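Local coordinates for acyl-coenzyme A oxidase 1 (Yarrowia lipolytica, PDB 5Y9D), which catalyses the FAD-dependent oxidation of acyl-CoA by oxygen to (2E)-enoyl-CoA and hydrogen peroxide in peroxisomal fatty acid beta-oxidation, at residues 325-330 with 433-438; 357-362 with 628-633; 363-368 with 642-647; 517-522 with 595-600. All blocks are in the same frame, centred on the assembly; numbering follows the deposited sequence.

Contact 1 of 4, residues 325-330 with 433-438; sequences RFLTIA and DECRQA. With FAD (flavin-adenine dinucleotide), chain D.
Phe326 faces Cys435 with its CB and its backbone carbonyl, while its ring swings back along its own helix and sets CZ over one face of the Arg325 guanidinium, 3.5 Å above that plane and offset toward the rim. The Arg325 group is also gripped by hydrogen bonds from NE to Ile654 O and from NH1 to Met119 O. On the partner helix, the guanidinium of Arg436 appears to take Asp433 OD1 at its edge and in its plane, although the position of that oxygen is less certain. The contact itself is small and mostly apolar. Helices 306-334 and 400-437 belong to the C-alpha1 helical domain of the acyl-CoA oxidase fold, and here their local axes run nearly parallel, 17° apart and 9.0 Å at closest approach. Small side chains, those of Ala330, Cys435 and Ala438, fill much of the interface. Cys435 has SG anti to its own carbonyl carbon (chi1 -65°), which aims the sulfur at the peptide link between Phe326 and Leu327; SG lies 3.4 Å from Phe326 O and 3.8 Å from Leu327 CG. Beside it, Ala330 CB meets Cys435 CB at 3.6 Å, methyl against methylene, and reaches Ala438 CB more loosely at 4.5 Å. The ring of Phe450 adds to the packing round Phe326 and Cys435. Next to Ala438, Gln437 O accepts a hydrogen bond from the FAD ribose hydroxyl O3B at 2.9 Å.

Contact 2 of 4, residues 357-362 with 628-633; sequences HQRRLL and LVDELC. With FAD (flavin-adenine dinucleotide), chain D.
The adenosine ribose site of FAD and helix 619-637 are served by neighbouring faces of helix 355-391, which packs across helix 619-637 at a local angle of 79°. Arg360 attends to the cofactor and Arg359 to Asp630. Arg360 NH1 gives a 3.0 Å hydrogen bond to FAD O2B, close to the guanidinium plane, and a weak one to FAD O3B. About a quarter turn round the helix, Arg359 NH2 forms a salt bridge with Asp630 OD1 at 2.6 Å. The Arg359 chain, extended at chi2, bends at chi3 (-65°), which turns the guanidinium to the aspartate. The oxygen sits nearly in the guanidinium plane and is met on its syn side, but by a donor 35° out of the carboxylate plane, and the two flat groups are steeply inclined to each other. Over one face of the same guanidinium lies Val629, its CG1 3.2 Å from Arg359 NH1, and NH1 has a second anionic partner in Glu605. A leucine in place of Arg359 would probably leave Asp630 and Glu605 without the cation that joins them. Farther along helix 619-637, Cys633 meets Gln358, whose NE2 is bonded to Ile352 O and whose OE1 lies 3.7 Å from Cys633 CB, and Leu362, which brings CD1 to within 3.3 Å of Cys633 O.

Contact 3 of 4, residues 363-368 with 642-647; sequences PLLAYC and GLTDAF
Leu365 and Phe647 lie alongside each other, their side chains pointing opposite ways, and this arrangement sets the form of the contact. Leu365 extends with CG anti to its backbone N (chi1 -178°), which carries its two methyls clear of helix 355-391 and divides them between two partners. CD1 reaches the far end of the Phe647 ring, 3.7 Å from CZ and 3.9 Å from CE2, approaching obliquely. CD2 is spent on Leu643: the two leucine side chains are roughly perpendicular, with Leu365 CD2 at 4.1 Å from Leu643 CB. One helical turn on, Cys368 points SG to the same ring corner, 4.0 Å from Phe647 CZ; the sulfur stands 4.9 Å from the ring centroid and 48° off its normal, an oblique sulfur-aromatic contact. Thr644 lies at the margin of this packing, its OG1 returned to Val640 O in its own helix. With only a methyl at Leu365, as in an alanine, a gap is likely to open beside Phe647 CZ and Leu643 CB. The interaction is apolar and sulfur-aromatic packing that joins the C-alpha1 domain to the C-terminal helical region. Around it, helix 306-334 touches Cys368 through Leu327 and Phe647 through Thr328, Tyr369 of helix 355-391 meets the Phe647 ring, and Leu51 of helix 44-52 packs on that ring as well.

Contact 4 of 4, residues 517-522 with 595-600; sequences LSPEFL and LANLFA
Leu522 can be followed outward as it approaches Ala600 and Asn597. Its CB lies 4.2 Å from Ala600 CB, the beginning of the apolar contact. CG is placed anti to the leucine's own carbonyl carbon (chi1 -64°), and from there the two methyls part: CD1 runs on over the neighbouring helix, while CD2 stays farther from the alanine. CD1 is the atom that does most of the work, 3.8 Å from Ala600 CB and 4.1 Å from Asn597 OD1, so one methyl bridges two residues a helical turn apart. The leucine and asparagine side chains stand nearly perpendicular to one another. This is helix-to-helix packing inside the C-terminal acyl-CoA oxidase region, where the start of helix 519-544 leans on the middle of helix 589-606, and it illustrates how a small residue such as alanine lets a leucine methyl rest on its own methyl. Just before that start, Ser518 occupies the N-cap position, and its carbonyl takes the first-turn bond from Leu522 N at 3.0 Å. Pro519 follows, and its CG comes to 4.3 Å from Asn597 OD1. Asn597 is buried, and its side-chain OD1 is hydrogen-bonded to the hydroxyl of Tyr578 on helix 558-581, a residue that also packs against Leu522. Asn597 ND2 lies 4.1 Å from Leu517 O, beyond hydrogen-bonding distance.

How the contacts relate
From the N terminus, helix 306-334 comes first, and contact 1 closes the loop from it to helix 400-437. Helix 355-391 lies inside that loop and sends out contacts 2 and 3, which close much later on helices 619-637 and 640-646. Both therefore cross contact 1, and since 357-362 precedes 363-368 just as 628-633 precedes 642-647, they cross each other too. Contact 4 follows contact 1 in series and is nested within the loops of contacts 2 and 3. Contacts 1 and 4 bind within the C-alpha1 and C-terminal regions respectively, whereas contacts 2 and 3 tie those regions together; contacts 1 and 2 also share FAD.

Contact 1 of 4, residues 325-330 with 433-438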
# COMPACT_ATOMS: atom_id res chain seq x y z
N ARG A 325 1.73 15.06 6.58
CA ARG A 325 0.69 14.84 7.55
C ARG A 325 0.95 13.52 8.25
O ARG A 325 0.91 13.43 9.47
CB ARG A 325 -0.67 14.80 6.87
CG ARG A 325 -1.83 14.49 7.81
CD ARG A 325 -3.17 14.39 7.10
NE ARG A 325 -4.14 13.73 7.95
CZ ARG A 325 -5.14 12.96 7.54
NH1 ARG A 325 -5.36 12.74 6.24
NH2 ARG A 325 -5.88 12.35 8.45
N PHE A 326 1.23 12.48 7.48
CA PHE A 326 1.37 11.15 8.06
C PHE A 326 2.72 10.98 8.74
O PHE A 326 2.81 10.28 9.71
CB PHE A 326 1.02 10.06 7.04
CG PHE A 326 -0.46 10.02 6.71
CD1 PHE A 326 -1.37 9.51 7.63
CD2 PHE A 326 -0.94 10.52 5.51
CE1 PHE A 326 -2.73 9.46 7.35
CE2 PHE A 326 -2.31 10.49 5.24
CZ PHE A 326 -3.20 9.95 6.16
N LEU A 327 3.77 11.65 8.29
CA LEU A 327 5.03 11.60 9.03
C LEU A 327 4.89 12.28 10.40
O LEU A 327 5.43 11.79 11.41
CB LEU A 327 6.16 12.22 8.23
CG LEU A 327 6.82 11.25 7.26
CD1 LEU A 327 7.31 12.03 6.06
CD2 LEU A 327 7.97 10.49 7.92
N THR A 328 4.12 13.37 10.44
CA THR A 328 3.81 13.99 11.71
C THR A 328 2.98 13.09 12.64
O THR A 328 3.20 13.03 13.82
CB THR A 328 3.15 15.34 11.52
OG1 THR A 328 4.07 16.21 10.87
CG2 THR A 328 2.75 15.99 12.87
N ILE A 329 2.02 12.35 12.11
CA ILE A 329 1.30 11.46 13.00
C ILE A 329 2.28 10.45 13.61
O ILE A 329 2.47 10.40 14.80
CB ILE A 329 0.17 10.72 12.25
CG1 ILE A 329 -0.89 11.73 11.84
CG2 ILE A 329 -0.40 9.59 13.11
CD1 ILE A 329 -1.84 11.21 10.80
N ALA A 330 2.91 9.67 12.75
CA ALA A 330 3.84 8.61 13.15
C ALA A 330 4.96 9.06 14.12
O ALA A 330 5.21 8.39 15.12
CB ALA A 330 4.45 7.98 11.91
N ASP A 433 2.35 4.33 4.04
CA ASP A 433 2.42 2.91 4.38
C ASP A 433 3.43 2.57 5.47
O ASP A 433 3.11 1.82 6.39
CB ASP A 433 2.73 2.06 3.14
CG ASP A 433 2.65 0.53 3.42
OD1 ASP A 433 1.53 -0.05 3.46
OD2 ASP A 433 3.72 -0.08 3.59
N GLU A 434 4.67 3.07 5.34
CA GLU A 434 5.64 2.96 6.43
C GLU A 434 5.22 3.64 7.74
O GLU A 434 5.47 3.09 8.80
CB GLU A 434 7.05 3.46 6.03
CG GLU A 434 7.69 2.70 4.86
CD GLU A 434 7.86 1.21 5.13
OE1 GLU A 434 8.14 0.82 6.29
OE2 GLU A 434 7.71 0.42 4.16
N CYS A 435 4.60 4.83 7.67
CA CYS A 435 4.05 5.47 8.88
C CYS A 435 2.93 4.66 9.52
O CYS A 435 2.78 4.64 10.73
CB CYS A 435 3.54 6.87 8.59
SG CYS A 435 4.82 8.07 8.08
N ARG A 436 2.13 3.97 8.74
CA ARG A 436 1.05 3.23 9.32
C ARG A 436 1.65 2.12 10.23
O ARG A 436 1.32 2.02 11.42
CB ARG A 436 0.14 2.65 8.26
CG ARG A 436 -1.03 1.91 8.87
CD ARG A 436 -1.77 1.06 7.86
NE ARG A 436 -0.88 0.47 6.87
CZ ARG A 436 -0.25 -0.70 6.99
NH1 ARG A 436 -0.38 -1.47 8.08
NH2 ARG A 436 0.53 -1.13 6.00
N GLN A 437 2.55 1.32 9.66
CA GLN A 437 3.18 0.22 10.40
C GLN A 437 3.96 0.73 11.58
O GLN A 437 3.96 0.10 12.64
CB GLN A 437 4.12 -0.60 9.50
CG GLN A 437 3.38 -1.36 8.41
CD GLN A 437 4.33 -2.02 7.45
OE1 GLN A 437 4.93 -3.05 7.77
NE2 GLN A 437 4.47 -1.43 6.26
N ALA A 438 4.62 1.87 11.40
CA ALA A 438 5.34 2.51 12.49
C ALA A 438 4.46 2.83 13.73
O ALA A 438 4.98 3.13 14.79
CB ALA A 438 6.00 3.80 12.00
PA FAD D . 3.93 -1.93 19.40
O1A FAD D . 3.81 -0.78 20.31
O2A FAD D . 4.43 -3.22 19.88
O5B FAD D . 4.84 -1.43 18.22
C5B FAD D . 4.84 -0.08 17.81
C4B FAD D . 5.90 0.14 16.75
O4B FAD D . 7.17 0.25 17.36
C3B FAD D . 5.95 -1.03 15.79
O3B FAD D . 6.05 -0.54 14.47
C2B FAD D . 7.21 -1.78 16.16
O2B FAD D . 7.91 -2.26 15.03
C1B FAD D . 8.05 -0.77 16.90
N9A FAD D . 8.74 -1.48 17.99
C8A FAD D . 8.18 -2.06 19.04
N7A FAD D . 9.12 -2.63 19.82
C5A FAD D . 10.31 -2.42 19.24
C6A FAD D . 11.72 -2.75 19.52
N6A FAD D . 12.07 -3.44 20.61
N1A FAD D . 12.66 -2.34 18.66
C2A FAD D . 12.33 -1.66 17.58
N3A FAD D . 11.09 -1.32 17.27
C4A FAD D . 10.05 -1.66 18.04
N1 FAD D . -4.83 -8.57 20.30
C2 FAD D . -5.43 -9.50 21.04
O2 FAD D . -4.94 -9.80 22.11
N3 FAD D . -6.54 -10.11 20.66
C4 FAD D . -7.11 -9.83 19.51
O4 FAD D . -8.14 -10.42 19.20
C4X FAD D . -6.52 -8.82 18.64
N5 FAD D . -7.06 -8.50 17.46
C5X FAD D . -6.49 -7.58 16.69
C6 FAD D . -7.08 -7.27 15.50
C7 FAD D . -6.52 -6.32 14.69
C7M FAD D . -7.17 -5.99 13.39
C8 FAD D . -5.29 -5.63 15.11
C8M FAD D . -4.68 -4.60 14.22
C9 FAD D . -4.68 -5.95 16.31
C9A FAD D . -5.25 -6.90 17.12
N10 FAD D . -4.67 -7.23 18.34
C10 FAD D . -5.30 -8.19 19.12
C1' FAD D . -3.46 -6.57 18.81
C2' FAD D . -2.26 -6.85 17.93
O2' FAD D . -1.75 -8.09 18.35
C3' FAD D . -1.22 -5.78 18.15
O3' FAD D . -1.47 -4.74 17.23
C4' FAD D . 0.21 -6.26 17.95
O4' FAD D . 0.37 -7.55 18.54
C5' FAD D . 1.20 -5.35 18.63
O5' FAD D . 1.03 -4.03 18.18
P FAD D . 1.27 -2.84 19.15
O1P FAD D . 0.17 -1.90 18.95
O2P FAD D . 1.54 -3.38 20.48
O3P FAD D . 2.58 -2.17 18.60

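Contact 2 of 4, residues 357-362 with 628-633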
# COMPACT_ATOMS: atom_id res chain seq x y z
N HIS A 357 13.86 2.32 14.18
CA HIS A 357 12.65 3.11 13.99
C HIS A 357 13.04 4.44 13.40
O HIS A 357 12.33 4.98 12.54
CB HIS A 357 11.93 3.26 15.33
CG HIS A 357 10.47 3.53 15.21
ND1 HIS A 357 9.54 2.52 15.07
CD2 HIS A 357 9.77 4.68 15.24
CE1 HIS A 357 8.33 3.04 15.01
NE2 HIS A 357 8.44 4.36 15.10
N GLN A 358 14.18 4.96 13.81
CA GLN A 358 14.69 6.20 13.26
C GLN A 358 14.95 6.00 11.77
O GLN A 358 14.50 6.79 10.92
CB GLN A 358 15.99 6.60 13.96
CG GLN A 358 15.86 6.75 15.47
CD GLN A 358 17.10 7.31 16.13
OE1 GLN A 358 18.14 7.46 15.50
NE2 GLN A 358 16.99 7.61 17.41
N ARG A 359 15.65 4.93 11.43
CA ARG A 359 15.92 4.74 10.02
C ARG A 359 14.64 4.38 9.21
O ARG A 359 14.59 4.62 8.02
CB ARG A 359 17.08 3.77 9.80
CG ARG A 359 16.68 2.36 9.47
CD ARG A 359 17.91 1.47 9.40
NE ARG A 359 18.83 1.81 8.31
CZ ARG A 359 20.04 2.34 8.46
NH1 ARG A 359 20.77 2.58 7.38
NH2 ARG A 359 20.54 2.62 9.65
N ARG A 360 13.60 3.85 9.84
CA ARG A 360 12.36 3.67 9.13
C ARG A 360 11.76 5.04 8.79
O ARG A 360 11.29 5.24 7.66
CB ARG A 360 11.34 2.84 9.91
CG ARG A 360 11.69 1.38 10.05
CD ARG A 360 10.93 0.77 11.23
NE ARG A 360 9.50 0.73 10.94
CZ ARG A 360 8.59 0.09 11.67
NH1 ARG A 360 8.91 -0.56 12.78
NH2 ARG A 360 7.32 0.13 11.26
N LEU A 361 11.82 6.00 9.73
CA LEU A 361 11.05 7.23 9.53
C LEU A 361 11.80 8.48 9.09
O LEU A 361 11.31 9.22 8.25
CB LEU A 361 10.23 7.55 10.76
CG LEU A 361 9.25 6.44 11.15
CD1 LEU A 361 8.58 6.81 12.47
CD2 LEU A 361 8.21 6.17 10.05
N LEU A 362 12.97 8.71 9.67
CA LEU A 362 13.65 9.99 9.49
C LEU A 362 14.15 10.22 8.05
O LEU A 362 14.13 11.34 7.53
CB LEU A 362 14.79 10.11 10.50
CG LEU A 362 14.28 10.12 11.96
CD1 LEU A 362 15.41 10.44 12.93
CD2 LEU A 362 13.14 11.11 12.17
N LEU A 628 27.16 6.41 8.82
CA LEU A 628 26.79 7.81 8.64
C LEU A 628 25.26 8.04 8.70
O LEU A 628 24.80 8.97 9.32
CB LEU A 628 27.37 8.36 7.32
CG LEU A 628 28.90 8.50 7.22
CD1 LEU A 628 29.29 9.25 5.96
CD2 LEU A 628 29.51 9.20 8.44
N VAL A 629 24.49 7.17 8.05
CA VAL A 629 23.03 7.21 8.14
C VAL A 629 22.59 7.14 9.60
O VAL A 629 21.82 8.00 10.06
CB VAL A 629 22.40 6.07 7.29
CG1 VAL A 629 20.98 5.76 7.73
CG2 VAL A 629 22.47 6.43 5.82
N ASP A 630 23.10 6.15 10.32
CA ASP A 630 22.92 6.03 11.77
C ASP A 630 23.23 7.32 12.55
O ASP A 630 22.47 7.70 13.46
CB ASP A 630 23.79 4.90 12.31
CG ASP A 630 23.36 3.52 11.80
OD1 ASP A 630 22.81 3.41 10.69
OD2 ASP A 630 23.59 2.53 12.53
N GLU A 631 24.34 7.99 12.21
CA GLU A 631 24.70 9.26 12.87
C GLU A 631 23.72 10.36 12.57
O GLU A 631 23.29 11.10 13.45
CB GLU A 631 26.08 9.78 12.43
CG GLU A 631 27.29 9.21 13.14
CD GLU A 631 28.62 9.73 12.55
OE1 GLU A 631 28.78 10.97 12.40
OE2 GLU A 631 29.50 8.89 12.26
N LEU A 632 23.42 10.52 11.29
CA LEU A 632 22.54 11.58 10.81
C LEU A 632 21.13 11.46 11.41
O LEU A 632 20.48 12.48 11.72
CB LEU A 632 22.50 11.55 9.27
CG LEU A 632 23.78 12.14 8.63
CD1 LEU A 632 23.88 11.81 7.17
CD2 LEU A 632 23.81 13.65 8.78
N CYS A 633 20.69 10.21 11.58
CA CYS A 633 19.40 9.88 12.15
C CYS A 633 19.38 10.36 13.60
O CYS A 633 18.47 11.08 14.03
CB CYS A 633 19.14 8.37 12.10
SG CYS A 633 18.59 7.64 10.51
PA FAD D . 3.93 -1.93 19.40
O1A FAD D . 3.81 -0.78 20.31
O2A FAD D . 4.43 -3.22 19.88
O5B FAD D . 4.84 -1.43 18.22
C5B FAD D . 4.84 -0.08 17.81
C4B FAD D . 5.90 0.14 16.75
O4B FAD D . 7.17 0.25 17.36
C3B FAD D . 5.95 -1.03 15.79
O3B FAD D . 6.05 -0.54 14.47
C2B FAD D . 7.21 -1.78 16.16
O2B FAD D . 7.91 -2.26 15.03
C1B FAD D . 8.05 -0.77 16.90
N9A FAD D . 8.74 -1.48 17.99
C8A FAD D . 8.18 -2.06 19.04
N7A FAD D . 9.12 -2.63 19.82
C5A FAD D . 10.31 -2.42 19.24
C6A FAD D . 11.72 -2.75 19.52
N6A FAD D . 12.07 -3.44 20.61
N1A FAD D . 12.66 -2.34 18.66
C2A FAD D . 12.33 -1.66 17.58
N3A FAD D . 11.09 -1.32 17.27
C4A FAD D . 10.05 -1.66 18.04
N1 FAD D . -4.83 -8.57 20.30
C2 FAD D . -5.43 -9.50 21.04
O2 FAD D . -4.94 -9.80 22.11
N3 FAD D . -6.54 -10.11 20.66
C4 FAD D . -7.11 -9.83 19.51
O4 FAD D . -8.14 -10.42 19.20
C4X FAD D . -6.52 -8.82 18.64
N5 FAD D . -7.06 -8.50 17.46
C5X FAD D . -6.49 -7.58 16.69
C6 FAD D . -7.08 -7.27 15.50
C7 FAD D . -6.52 -6.32 14.69
C7M FAD D . -7.17 -5.99 13.39
C8 FAD D . -5.29 -5.63 15.11
C8M FAD D . -4.68 -4.60 14.22
C9 FAD D . -4.68 -5.95 16.31
C9A FAD D . -5.25 -6.90 17.12
N10 FAD D . -4.67 -7.23 18.34
C10 FAD D . -5.30 -8.19 19.12
C1' FAD D . -3.46 -6.57 18.81
C2' FAD D . -2.26 -6.85 17.93
O2' FAD D . -1.75 -8.09 18.35
C3' FAD D . -1.22 -5.78 18.15
O3' FAD D . -1.47 -4.74 17.23
C4' FAD D . 0.21 -6.26 17.95
O4' FAD D . 0.37 -7.55 18.54
C5' FAD D . 1.20 -5.35 18.63
O5' FAD D . 1.03 -4.03 18.18
P FAD D . 1.27 -2.84 19.15
O1P FAD D . 0.17 -1.90 18.95
O2P FAD D . 1.54 -3.38 20.48
O3P FAD D . 2.58 -2.17 18.60

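Contact 3 of 4, residues 363-368 with 642-647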
# COMPACT_ATOMS: atom_id res chain seq x y z
N PRO A 363 14.56 9.15 7.37
CA PRO A 363 14.93 9.42 5.99
C PRO A 363 13.72 9.80 5.16
O PRO A 363 13.79 10.68 4.31
CB PRO A 363 15.53 8.10 5.51
CG PRO A 363 15.82 7.30 6.77
CD PRO A 363 14.82 7.76 7.78
N LEU A 364 12.60 9.15 5.43
CA LEU A 364 11.33 9.55 4.85
C LEU A 364 10.98 11.00 5.23
O LEU A 364 10.52 11.78 4.37
CB LEU A 364 10.22 8.54 5.25
CG LEU A 364 10.53 7.05 4.98
CD1 LEU A 364 9.42 6.14 5.49
CD2 LEU A 364 10.81 6.75 3.51
N LEU A 365 11.28 11.42 6.47
CA LEU A 365 11.15 12.86 6.80
C LEU A 365 11.97 13.77 5.87
O LEU A 365 11.51 14.81 5.43
CB LEU A 365 11.51 13.17 8.25
CG LEU A 365 11.33 14.65 8.64
CD1 LEU A 365 9.91 15.15 8.39
CD2 LEU A 365 11.71 14.90 10.09
N ALA A 366 13.19 13.37 5.59
CA ALA A 366 14.03 14.12 4.67
C ALA A 366 13.48 14.07 3.24
O ALA A 366 13.39 15.10 2.57
CB ALA A 366 15.44 13.62 4.73
N TYR A 367 13.05 12.90 2.81
CA TYR A 367 12.41 12.74 1.49
C TYR A 367 11.34 13.79 1.39
O TYR A 367 11.33 14.61 0.48
CB TYR A 367 11.76 11.33 1.33
CG TYR A 367 11.47 10.86 -0.08
CD1 TYR A 367 11.46 11.74 -1.15
CD2 TYR A 367 11.20 9.52 -0.35
CE1 TYR A 367 11.21 11.31 -2.45
CE2 TYR A 367 10.95 9.08 -1.64
CZ TYR A 367 10.94 10.00 -2.68
OH TYR A 367 10.68 9.62 -3.98
N CYS A 368 10.43 13.77 2.36
CA CYS A 368 9.31 14.69 2.39
C CYS A 368 9.77 16.13 2.26
O CYS A 368 9.30 16.83 1.37
CB CYS A 368 8.51 14.49 3.69
SG CYS A 368 7.21 15.71 3.84
N GLY A 642 10.57 19.62 16.32
CA GLY A 642 10.71 20.88 15.64
C GLY A 642 10.43 20.84 14.16
O GLY A 642 9.69 21.66 13.68
N LEU A 643 10.96 19.87 13.44
CA LEU A 643 10.73 19.75 11.99
C LEU A 643 9.28 19.42 11.58
O LEU A 643 8.66 20.02 10.64
CB LEU A 643 11.73 18.75 11.43
CG LEU A 643 13.12 19.02 12.01
CD1 LEU A 643 14.04 17.82 11.94
CD2 LEU A 643 13.78 20.22 11.35
N THR A 644 8.73 18.49 12.33
CA THR A 644 7.34 18.15 12.19
C THR A 644 6.45 19.33 12.57
O THR A 644 5.44 19.55 11.95
CB THR A 644 7.00 16.84 12.92
OG1 THR A 644 7.56 16.85 14.23
CG2 THR A 644 7.62 15.70 12.19
N ASP A 645 6.83 20.07 13.60
CA ASP A 645 6.10 21.25 14.05
C ASP A 645 6.15 22.28 12.94
O ASP A 645 5.23 23.05 12.73
CB ASP A 645 6.70 21.80 15.34
CG ASP A 645 6.14 21.13 16.60
OD1 ASP A 645 5.18 20.37 16.50
OD2 ASP A 645 6.69 21.36 17.68
N ALA A 646 7.29 22.26 12.27
CA ALA A 646 7.69 23.15 11.20
C ALA A 646 6.78 23.02 10.01
O ALA A 646 6.64 23.95 9.24
CB ALA A 646 9.12 22.87 10.79
N PHE A 647 6.14 21.86 9.88
CA PHE A 647 5.08 21.78 8.85
C PHE A 647 3.92 22.80 8.96
O PHE A 647 3.38 23.23 7.96
CB PHE A 647 4.55 20.36 8.69
CG PHE A 647 5.57 19.40 8.20
CD1 PHE A 647 6.45 19.78 7.23
CD2 PHE A 647 5.65 18.14 8.72
CE1 PHE A 647 7.40 18.91 6.77
CE2 PHE A 647 6.60 17.26 8.28
CZ PHE A 647 7.48 17.65 7.30

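Contact 4 of 4, residues 517-522 with 595-600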
# COMPACT_ATOMS: atom_id res chain seq x y z
N LEU A 517 30.26 13.16 3.43
CA LEU A 517 29.37 14.17 4.03
C LEU A 517 29.37 15.49 3.26
O LEU A 517 28.94 16.52 3.79
CB LEU A 517 29.78 14.46 5.47
CG LEU A 517 29.44 13.42 6.53
CD1 LEU A 517 29.98 13.88 7.87
CD2 LEU A 517 27.93 13.21 6.59
N SER A 518 29.85 15.47 2.02
CA SER A 518 29.93 16.70 1.23
C SER A 518 28.76 16.77 0.26
O SER A 518 28.55 15.86 -0.52
CB SER A 518 31.24 16.78 0.43
OG SER A 518 31.42 18.10 -0.04
N PRO A 519 27.99 17.87 0.32
CA PRO A 519 26.98 18.15 -0.70
C PRO A 519 27.50 18.05 -2.14
O PRO A 519 26.89 17.36 -2.97
CB PRO A 519 26.56 19.57 -0.36
CG PRO A 519 26.72 19.66 1.12
CD PRO A 519 27.90 18.79 1.46
N GLU A 520 28.61 18.71 -2.44
CA GLU A 520 29.19 18.67 -3.80
C GLU A 520 29.47 17.23 -4.21
O GLU A 520 29.23 16.86 -5.34
CB GLU A 520 30.49 19.49 -3.93
CG GLU A 520 31.00 19.62 -5.38
CD GLU A 520 32.54 19.55 -5.54
OE1 GLU A 520 33.26 20.26 -4.80
OE2 GLU A 520 33.02 18.79 -6.42
N PHE A 521 29.99 16.43 -3.31
CA PHE A 521 30.37 15.10 -3.69
C PHE A 521 29.14 14.23 -3.94
O PHE A 521 29.11 13.44 -4.89
CB PHE A 521 31.27 14.45 -2.64
CG PHE A 521 31.57 13.01 -2.95
CD1 PHE A 521 32.62 12.68 -3.78
CD2 PHE A 521 30.73 12.01 -2.48
CE1 PHE A 521 32.85 11.35 -4.10
CE2 PHE A 521 30.95 10.69 -2.80
CZ PHE A 521 32.02 10.36 -3.62
N LEU A 522 28.13 14.36 -3.08
CA LEU A 522 26.93 13.53 -3.18
C LEU A 522 26.23 13.88 -4.46
O LEU A 522 25.92 13.00 -5.27
CB LEU A 522 26.02 13.74 -1.96
CG LEU A 522 26.69 13.29 -0.66
CD1 LEU A 522 25.95 13.75 0.58
CD2 LEU A 522 26.89 11.79 -0.67
N LEU A 595 19.26 16.87 7.38
CA LEU A 595 18.21 16.21 6.61
C LEU A 595 18.64 15.92 5.16
O LEU A 595 18.44 14.82 4.69
CB LEU A 595 16.93 17.07 6.59
CG LEU A 595 16.12 17.15 7.86
CD1 LEU A 595 15.07 18.23 7.74
CD2 LEU A 595 15.47 15.80 8.16
N ALA A 596 19.22 16.93 4.48
CA ALA A 596 19.72 16.75 3.10
C ALA A 596 20.68 15.58 2.96
O ALA A 596 20.47 14.72 2.11
CB ALA A 596 20.42 18.00 2.60
N ASN A 597 21.72 15.54 3.79
CA ASN A 597 22.73 14.51 3.64
C ASN A 597 22.18 13.15 3.99
O ASN A 597 22.59 12.14 3.42
CB ASN A 597 23.92 14.75 4.55
CG ASN A 597 24.58 16.08 4.31
OD1 ASN A 597 24.59 16.60 3.19
ND2 ASN A 597 25.15 16.65 5.37
N LEU A 598 21.27 13.14 4.96
CA LEU A 598 20.56 11.94 5.31
C LEU A 598 19.79 11.41 4.09
O LEU A 598 19.90 10.25 3.72
CB LEU A 598 19.62 12.22 6.47
CG LEU A 598 18.68 11.07 6.84
CD1 LEU A 598 19.44 9.80 7.11
CD2 LEU A 598 17.89 11.49 8.07
N PHE A 599 19.01 12.28 3.47
CA PHE A 599 18.26 11.94 2.24
C PHE A 599 19.21 11.40 1.17
O PHE A 599 19.02 10.32 0.64
CB PHE A 599 17.52 13.21 1.76
CG PHE A 599 16.79 13.06 0.46
CD1 PHE A 599 16.01 11.96 0.21
CD2 PHE A 599 16.85 14.06 -0.49
CE1 PHE A 599 15.36 11.80 -0.97
CE2 PHE A 599 16.17 13.94 -1.68
CZ PHE A 599 15.43 12.80 -1.92
N ALA A 600 20.25 12.16 0.86
CA ALA A 600 21.27 11.75 -0.10
C ALA A 600 21.89 10.40 0.22
O ALA A 600 21.83 9.49 -0.62
CB ALA A 600 22.35 12.81 -0.20